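Local coordinates for protein succinate dehydrogenase subunit A (Mycolicibacterium smegmatis, PDB 7D6V) that probably oxidises succinate to fumarate as the FAD-carrying subunit of succinate dehydrogenase, passing the electrons on towards a quinone in the membrane, at residues Arg28-Phe42 and Glu163-Thr175. Sequence-based numbering, arbitrary orientation.
Sequences RERGLRVAVVTKSLF and EARIRVFHETSIT. With FAD (flavin-adenine dinucleotide), chain D.
Just before the edge strand of a dinucleotide-binding sheet, Ala164 O meets Arg33, lying in the plane of its guanidinium and taking a weak but straight hydrogen bond from Arg33 NE at 3.4 Å. The Arg165 chain bends twice beyond CB (first at chi2, -54°), which lays one face of its guanidinium over CG of Arg33; the two guanidinium planes stand 69° apart. Arg165 O accepts a hydrogen bond from Val34 N at 2.8 Å, the first rung of the ladder. Ile166 sends CD1 across the aliphatic start of Arg28, reaching CG at 3.6 Å, while the charged end of Arg28 goes to Asp155. Arg167 is gripped on both backbone sides, N to Val34 O and O from Val36 N. Strand 166-169 runs parallel to strand 34-37, their short axes 17° apart, as one of the two edge strands, within this chain, of the five-stranded Rossmann-type sheet of the FAD-binding domain. Val168 lies beside Val36 and sets CG1 over one face of the Phe42 ring, a CH-pi contact 4.1 Å from the centroid. On the opposite sheet face, Phe169 brings CE2 to Ala35 CB, and its ring meets Phe200 edge-to-face. Beyond the strand, His170 rests ND1 and CE1 against CD2 of Leu41. Glu171 adopts a left-handed backbone, and its N-H donates a hydrogen bond to Ser40 O from above the carbonyl plane. Thr172 N closes on Thr38 O at 2.7 Å, and its CB packs on Val37 CG1. Ser173 CB touches Lys39 CG, whose chain passes the adenine before NZ pairs with Asp228. Ile174 N donates a hydrogen bond to FAD N1A at 3.1 Å, and Ile174 O accepts one from FAD N6A, while CG1 packs across Val37 CG1.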
loop_
_atom_site.group_PDB
_atom_site.type_symbol
_atom_site.label_atom_id
_atom_site.label_comp_id
_atom_site.label_asym_id
_atom_site.label_seq_id
_atom_site.Cartn_x
_atom_site.Cartn_y
_atom_site.Cartn_z
ATOM N N ARG A 28 11.582 19.125 -14.701
ATOM C CA ARG A 28 12.270 18.394 -15.759
ATOM C C ARG A 28 11.702 18.744 -17.127
ATOM O O ARG A 28 12.449 18.848 -18.106
ATOM C CB ARG A 28 12.182 16.889 -15.516
ATOM C CG ARG A 28 13.146 16.074 -16.367
ATOM C CD ARG A 28 12.449 15.502 -17.585
ATOM N NE ARG A 28 13.257 14.509 -18.285
ATOM C CZ ARG A 28 12.946 14.012 -19.477
ATOM N NH1 ARG A 28 11.853 14.426 -20.101
ATOM N NH2 ARG A 28 13.728 13.107 -20.048
ATOM N N GLU A 29 10.381 18.921 -17.220
ATOM C CA GLU A 29 9.783 19.288 -18.500
ATOM C C GLU A 29 10.299 20.638 -18.978
ATOM O O GLU A 29 10.573 20.820 -20.170
ATOM C CB GLU A 29 8.260 19.311 -18.395
ATOM C CG GLU A 29 7.623 17.955 -18.139
ATOM C CD GLU A 29 7.785 16.988 -19.293
ATOM O OE1 GLU A 29 7.825 17.441 -20.456
ATOM O OE2 GLU A 29 7.868 15.769 -19.033
ATOM N N ARG A 30 10.435 21.603 -18.068
ATOM C CA ARG A 30 10.984 22.894 -18.469
ATOM C C ARG A 30 12.474 22.824 -18.774
ATOM O O ARG A 30 13.019 23.761 -19.364
ATOM C CB ARG A 30 10.720 23.941 -17.391
ATOM C CG ARG A 30 9.256 24.084 -17.028
ATOM C CD ARG A 30 8.547 25.094 -17.920
ATOM N NE ARG A 30 8.396 24.637 -19.301
ATOM C CZ ARG A 30 7.606 23.639 -19.690
ATOM N NH1 ARG A 30 6.878 22.971 -18.805
ATOM N NH2 ARG A 30 7.542 23.307 -20.970
ATOM N N GLY A 31 13.146 21.760 -18.358
ATOM C CA GLY A 31 14.529 21.526 -18.718
ATOM C C GLY A 31 15.445 21.990 -17.612
ATOM O O GLY A 31 15.845 23.155 -17.575
ATOM N N LEU A 32 15.834 21.066 -16.741
ATOM C CA LEU A 32 16.514 21.385 -15.496
ATOM C C LEU A 32 17.100 20.103 -14.939
ATOM O O LEU A 32 16.578 19.013 -15.183
ATOM C CB LEU A 32 15.565 22.005 -14.462
ATOM C CG LEU A 32 15.158 23.476 -14.519
ATOM C CD1 LEU A 32 14.389 23.852 -13.267
ATOM C CD2 LEU A 32 16.370 24.357 -14.669
ATOM N N ARG A 33 18.185 20.246 -14.189
ATOM C CA ARG A 33 18.712 19.152 -13.390
ATOM C C ARG A 33 18.075 19.221 -12.010
ATOM O O ARG A 33 18.276 20.195 -11.279
ATOM C CB ARG A 33 20.233 19.227 -13.294
ATOM C CG ARG A 33 20.927 19.358 -14.630
ATOM C CD ARG A 33 22.398 19.036 -14.499
ATOM N NE ARG A 33 22.612 17.696 -13.961
ATOM C CZ ARG A 33 23.291 17.435 -12.849
ATOM N NH1 ARG A 33 23.437 16.184 -12.439
ATOM N NH2 ARG A 33 23.827 18.425 -12.150
ATOM N N VAL A 34 17.314 18.191 -11.657
ATOM C CA VAL A 34 16.501 18.180 -10.448
ATOM C C VAL A 34 17.007 17.082 -9.526
ATOM O O VAL A 34 17.228 15.949 -9.964
ATOM C CB VAL A 34 15.012 17.968 -10.771
ATOM C CG1 VAL A 34 14.158 18.217 -9.544
ATOM C CG2 VAL A 34 14.586 18.872 -11.907
ATOM N N ALA A 35 17.189 17.422 -8.255
ATOM C CA ALA A 35 17.512 16.461 -7.212
ATOM C C ALA A 35 16.283 16.259 -6.339
ATOM O O ALA A 35 15.649 17.233 -5.923
ATOM C CB ALA A 35 18.695 16.938 -6.369
ATOM N N VAL A 36 15.944 15.005 -6.073
ATOM C CA VAL A 36 14.778 14.655 -5.271
ATOM C C VAL A 36 15.297 14.072 -3.967
ATOM O O VAL A 36 15.942 13.018 -3.964
ATOM C CB VAL A 36 13.870 13.651 -5.991
ATOM C CG1 VAL A 36 12.716 13.236 -5.096
ATOM C CG2 VAL A 36 13.391 14.202 -7.304
ATOM N N VAL A 37 15.010 14.741 -2.855
ATOM C CA VAL A 37 15.466 14.317 -1.538
ATOM C C VAL A 37 14.254 13.869 -0.738
ATOM O O VAL A 37 13.272 14.608 -0.621
ATOM C CB VAL A 37 16.226 15.443 -0.817
ATOM C CG1 VAL A 37 16.696 14.974 0.546
ATOM C CG2 VAL A 37 17.400 15.900 -1.660
ATOM N N THR A 38 14.321 12.656 -0.198
ATOM C CA THR A 38 13.209 12.060 0.524
ATOM C C THR A 38 13.722 11.491 1.836
ATOM O O THR A 38 14.778 10.856 1.873
ATOM C CB THR A 38 12.547 10.948 -0.300
ATOM O OG1 THR A 38 12.061 11.493 -1.529
ATOM C CG2 THR A 38 11.373 10.359 0.453
ATOM N N LYS A 39 12.971 11.714 2.912
ATOM C CA LYS A 39 13.373 11.193 4.209
ATOM C C LYS A 39 13.094 9.699 4.330
ATOM O O LYS A 39 13.780 9.003 5.085
ATOM C CB LYS A 39 12.657 11.960 5.318
ATOM C CG LYS A 39 13.508 12.248 6.527
ATOM C CD LYS A 39 12.641 12.536 7.731
ATOM C CE LYS A 39 12.268 13.994 7.804
ATOM N NZ LYS A 39 11.397 14.277 8.972
ATOM N N SER A 40 12.113 9.195 3.592
ATOM C CA SER A 40 11.736 7.792 3.569
ATOM C C SER A 40 12.186 7.162 2.252
ATOM O O SER A 40 12.915 7.770 1.464
ATOM C CB SER A 40 10.229 7.652 3.790
ATOM O OG SER A 40 9.498 8.423 2.856
ATOM N N LEU A 41 11.772 5.920 2.025
ATOM C CA LEU A 41 12.046 5.271 0.754
ATOM C C LEU A 41 11.202 5.898 -0.354
ATOM O O LEU A 41 10.189 6.557 -0.107
ATOM C CB LEU A 41 11.767 3.769 0.843
ATOM C CG LEU A 41 12.751 2.907 1.636
ATOM C CD1 LEU A 41 12.270 1.469 1.711
ATOM C CD2 LEU A 41 14.132 2.965 1.033
ATOM N N PHE A 42 11.640 5.689 -1.591
ATOM C CA PHE A 42 10.961 6.266 -2.744
ATOM C C PHE A 42 9.562 5.677 -2.891
ATOM O O PHE A 42 9.395 4.457 -2.978
ATOM C CB PHE A 42 11.782 6.015 -4.007
ATOM C CG PHE A 42 11.349 6.825 -5.192
ATOM C CD1 PHE A 42 10.758 8.063 -5.026
ATOM C CD2 PHE A 42 11.540 6.349 -6.477
ATOM C CE1 PHE A 42 10.363 8.806 -6.118
ATOM C CE2 PHE A 42 11.149 7.088 -7.570
ATOM C CZ PHE A 42 10.559 8.317 -7.389
ATOM N N GLU A 163 20.225 9.196 -14.472
ATOM C CA GLU A 163 20.205 10.375 -13.617
ATOM C C GLU A 163 20.850 11.584 -14.282
ATOM O O GLU A 163 21.454 12.418 -13.601
ATOM C CB GLU A 163 20.887 10.073 -12.285
ATOM C CG GLU A 163 20.310 8.874 -11.561
ATOM C CD GLU A 163 21.236 8.343 -10.494
ATOM O OE1 GLU A 163 20.757 7.628 -9.591
ATOM O OE2 GLU A 163 22.447 8.644 -10.556
ATOM N N ALA A 164 20.733 11.692 -15.605
ATOM C CA ALA A 164 21.290 12.844 -16.302
ATOM C C ALA A 164 20.542 14.122 -15.947
ATOM O O ALA A 164 21.151 15.191 -15.829
ATOM C CB ALA A 164 21.266 12.603 -17.810
ATOM N N ARG A 165 19.224 14.037 -15.779
ATOM C CA ARG A 165 18.412 15.194 -15.429
ATOM C C ARG A 165 17.676 15.057 -14.106
ATOM O O ARG A 165 17.413 16.073 -13.465
ATOM C CB ARG A 165 17.378 15.487 -16.528
ATOM C CG ARG A 165 17.902 15.416 -17.949
ATOM C CD ARG A 165 19.113 16.300 -18.152
ATOM N NE ARG A 165 18.789 17.718 -18.060
ATOM C CZ ARG A 165 19.677 18.693 -18.217
ATOM N NH1 ARG A 165 20.941 18.400 -18.479
ATOM N NH2 ARG A 165 19.301 19.961 -18.119
ATOM N N ILE A 166 17.329 13.845 -13.685
ATOM C CA ILE A 166 16.603 13.621 -12.441
ATOM C C ILE A 166 17.341 12.563 -11.638
ATOM O O ILE A 166 17.570 11.453 -12.133
ATOM C CB ILE A 166 15.151 13.177 -12.685
ATOM C CG1 ILE A 166 14.319 14.318 -13.262
ATOM C CG2 ILE A 166 14.524 12.688 -11.393
ATOM C CD1 ILE A 166 12.877 13.939 -13.488
ATOM N N ARG A 167 17.697 12.896 -10.402
ATOM C CA ARG A 167 18.254 11.934 -9.465
ATOM C C ARG A 167 17.443 11.957 -8.180
ATOM O O ARG A 167 17.073 13.027 -7.690
ATOM C CB ARG A 167 19.724 12.225 -9.166
ATOM C CG ARG A 167 20.409 11.116 -8.398
ATOM C CD ARG A 167 21.901 11.322 -8.327
ATOM N NE ARG A 167 22.516 10.397 -7.383
ATOM C CZ ARG A 167 23.806 10.392 -7.074
ATOM N NH1 ARG A 167 24.627 11.265 -7.635
ATOM N NH2 ARG A 167 24.273 9.511 -6.204
ATOM N N VAL A 168 17.166 10.775 -7.639
ATOM C CA VAL A 168 16.383 10.619 -6.420
ATOM C C VAL A 168 17.324 10.235 -5.289
ATOM O O VAL A 168 18.119 9.298 -5.425
ATOM C CB VAL A 168 15.274 9.565 -6.589
ATOM C CG1 VAL A 168 14.406 9.509 -5.347
ATOM C CG2 VAL A 168 14.434 9.868 -7.814
ATOM N N PHE A 169 17.237 10.961 -4.178
ATOM C CA PHE A 169 18.018 10.689 -2.975
ATOM C C PHE A 169 17.034 10.312 -1.873
ATOM O O PHE A 169 16.600 11.166 -1.099
ATOM C CB PHE A 169 18.868 11.895 -2.553
ATOM C CG PHE A 169 19.818 12.388 -3.609
ATOM C CD1 PHE A 169 21.176 12.149 -3.497
ATOM C CD2 PHE A 169 19.363 13.124 -4.689
ATOM C CE1 PHE A 169 22.055 12.612 -4.450
ATOM C CE2 PHE A 169 20.239 13.586 -5.647
ATOM C CZ PHE A 169 21.587 13.332 -5.524
ATOM N N HIS A 170 16.686 9.033 -1.794
ATOM C CA HIS A 170 15.799 8.567 -0.742
ATOM C C HIS A 170 16.601 8.241 0.514
ATOM O O HIS A 170 17.819 8.054 0.468
ATOM C CB HIS A 170 15.002 7.342 -1.191
ATOM C CG HIS A 170 15.845 6.136 -1.457
ATOM N ND1 HIS A 170 15.997 5.115 -0.545
ATOM C CD2 HIS A 170 16.576 5.785 -2.539
ATOM C CE1 HIS A 170 16.789 4.189 -1.054
ATOM N NE2 HIS A 170 17.154 4.571 -2.263
ATOM N N GLU A 171 15.893 8.179 1.644
ATOM C CA GLU A 171 16.510 7.972 2.956
ATOM C C GLU A 171 17.524 9.071 3.264
ATOM O O GLU A 171 18.581 8.822 3.844
ATOM C CB GLU A 171 17.163 6.591 3.053
ATOM C CG GLU A 171 16.213 5.401 3.002
ATOM C CD GLU A 171 15.303 5.314 4.206
ATOM O OE1 GLU A 171 15.729 5.726 5.302
ATOM O OE2 GLU A 171 14.169 4.817 4.065
ATOM N N THR A 172 17.202 10.299 2.866
ATOM C CA THR A 172 18.059 11.455 3.088
ATOM C C THR A 172 17.246 12.542 3.771
ATOM O O THR A 172 16.120 12.830 3.357
ATOM C CB THR A 172 18.644 11.976 1.772
ATOM O OG1 THR A 172 19.267 10.897 1.067
ATOM C CG2 THR A 172 19.677 13.053 2.035
ATOM N N SER A 173 17.814 13.145 4.809
ATOM C CA SER A 173 17.123 14.133 5.624
ATOM C C SER A 173 17.865 15.458 5.549
ATOM O O SER A 173 19.075 15.507 5.784
ATOM C CB SER A 173 17.016 13.660 7.074
ATOM O OG SER A 173 16.379 14.629 7.884
ATOM N N ILE A 174 17.140 16.524 5.227
ATOM C CA ILE A 174 17.706 17.863 5.108
ATOM C C ILE A 174 17.514 18.586 6.432
ATOM O O ILE A 174 16.402 18.630 6.970
ATOM C CB ILE A 174 17.056 18.645 3.954
ATOM C CG1 ILE A 174 17.366 17.978 2.614
ATOM C CG2 ILE A 174 17.530 20.083 3.953
ATOM C CD1 ILE A 174 18.834 17.950 2.266
ATOM N N THR A 175 18.599 19.152 6.961
ATOM C CA THR A 175 18.568 19.805 8.260
ATOM C C THR A 175 18.760 21.313 8.202
ATOM O O THR A 175 18.456 21.990 9.187
ATOM C CB THR A 175 19.640 19.212 9.186
ATOM O OG1 THR A 175 20.939 19.623 8.746
ATOM C CG2 THR A 175 19.569 17.699 9.179
HETATM P PA FAD D . 3.755 13.973 1.750
HETATM O O1A FAD D . 3.699 13.215 0.476
HETATM O O2A FAD D . 2.912 13.545 2.888
HETATM O O5B FAD D . 5.266 13.910 2.263
HETATM C C5B FAD D . 6.201 14.959 2.092
HETATM C C4B FAD D . 7.553 14.386 1.703
HETATM O O4B FAD D . 8.602 15.206 2.207
HETATM C C3B FAD D . 7.824 13.006 2.250
HETATM O O3B FAD D . 8.408 12.247 1.202
HETATM C C2B FAD D . 8.866 13.217 3.317
HETATM O O2B FAD D . 9.725 12.096 3.478
HETATM C C1B FAD D . 9.619 14.396 2.774
HETATM N N9A FAD D . 10.325 15.117 3.845
HETATM C C8A FAD D . 9.780 15.654 4.936
HETATM N N7A FAD D . 10.720 16.241 5.698
HETATM C C5A FAD D . 11.897 16.076 5.087
HETATM C C6A FAD D . 13.296 16.445 5.343
HETATM N N6A FAD D . 13.648 17.132 6.441
HETATM N N1A FAD D . 14.216 16.074 4.445
HETATM C C2A FAD D . 13.898 15.396 3.339
HETATM N N3A FAD D . 12.653 15.029 3.045
HETATM C C4A FAD D . 11.629 15.335 3.864
HETATM N N1 FAD D . -6.450 14.254 1.810
HETATM C C2 FAD D . -7.481 14.096 0.957
HETATM O O2 FAD D . -7.715 14.993 0.143
HETATM N N3 FAD D . -8.266 13.018 0.948
HETATM C C4 FAD D . -8.084 12.013 1.794
HETATM O O4 FAD D . -8.825 11.021 1.766
HETATM C C4X FAD D . -6.983 12.097 2.767
HETATM N N5 FAD D . -6.743 11.114 3.648
HETATM C C5X FAD D . -5.727 11.221 4.518
HETATM C C6 FAD D . -5.491 10.197 5.420
HETATM C C7 FAD D . -4.450 10.299 6.322
HETATM C C7M FAD D . -4.187 9.198 7.306
HETATM C C8 FAD D . -3.590 11.499 6.322
HETATM C C8M FAD D . -2.459 11.610 7.301
HETATM C C9 FAD D . -3.816 12.524 5.423
HETATM C C9A FAD D . -4.858 12.423 4.523
HETATM N N10 FAD D . -5.091 13.458 3.615
HETATM C C10 FAD D . -6.154 13.312 2.719
HETATM C "C1'" FAD D . -4.244 14.644 3.587
HETATM C "C2'" FAD D . -3.287 14.555 2.404
HETATM O "O2'" FAD D . -2.876 13.205 2.206
HETATM C "C3'" FAD D . -2.025 15.372 2.616
HETATM O "O3'" FAD D . -2.380 16.746 2.676
HETATM C "C4'" FAD D . -1.056 15.169 1.463
HETATM O "O4'" FAD D . -0.679 13.802 1.389
HETATM C "C5'" FAD D . 0.206 15.997 1.613
HETATM O "O5'" FAD D . 1.113 15.574 0.606
HETATM P P FAD D . 2.553 16.228 0.408
HETATM O O1P FAD D . 3.033 15.823 -0.940
HETATM O O2P FAD D . 2.491 17.677 0.735
HETATM O O3P FAD D . 3.475 15.536 1.529
#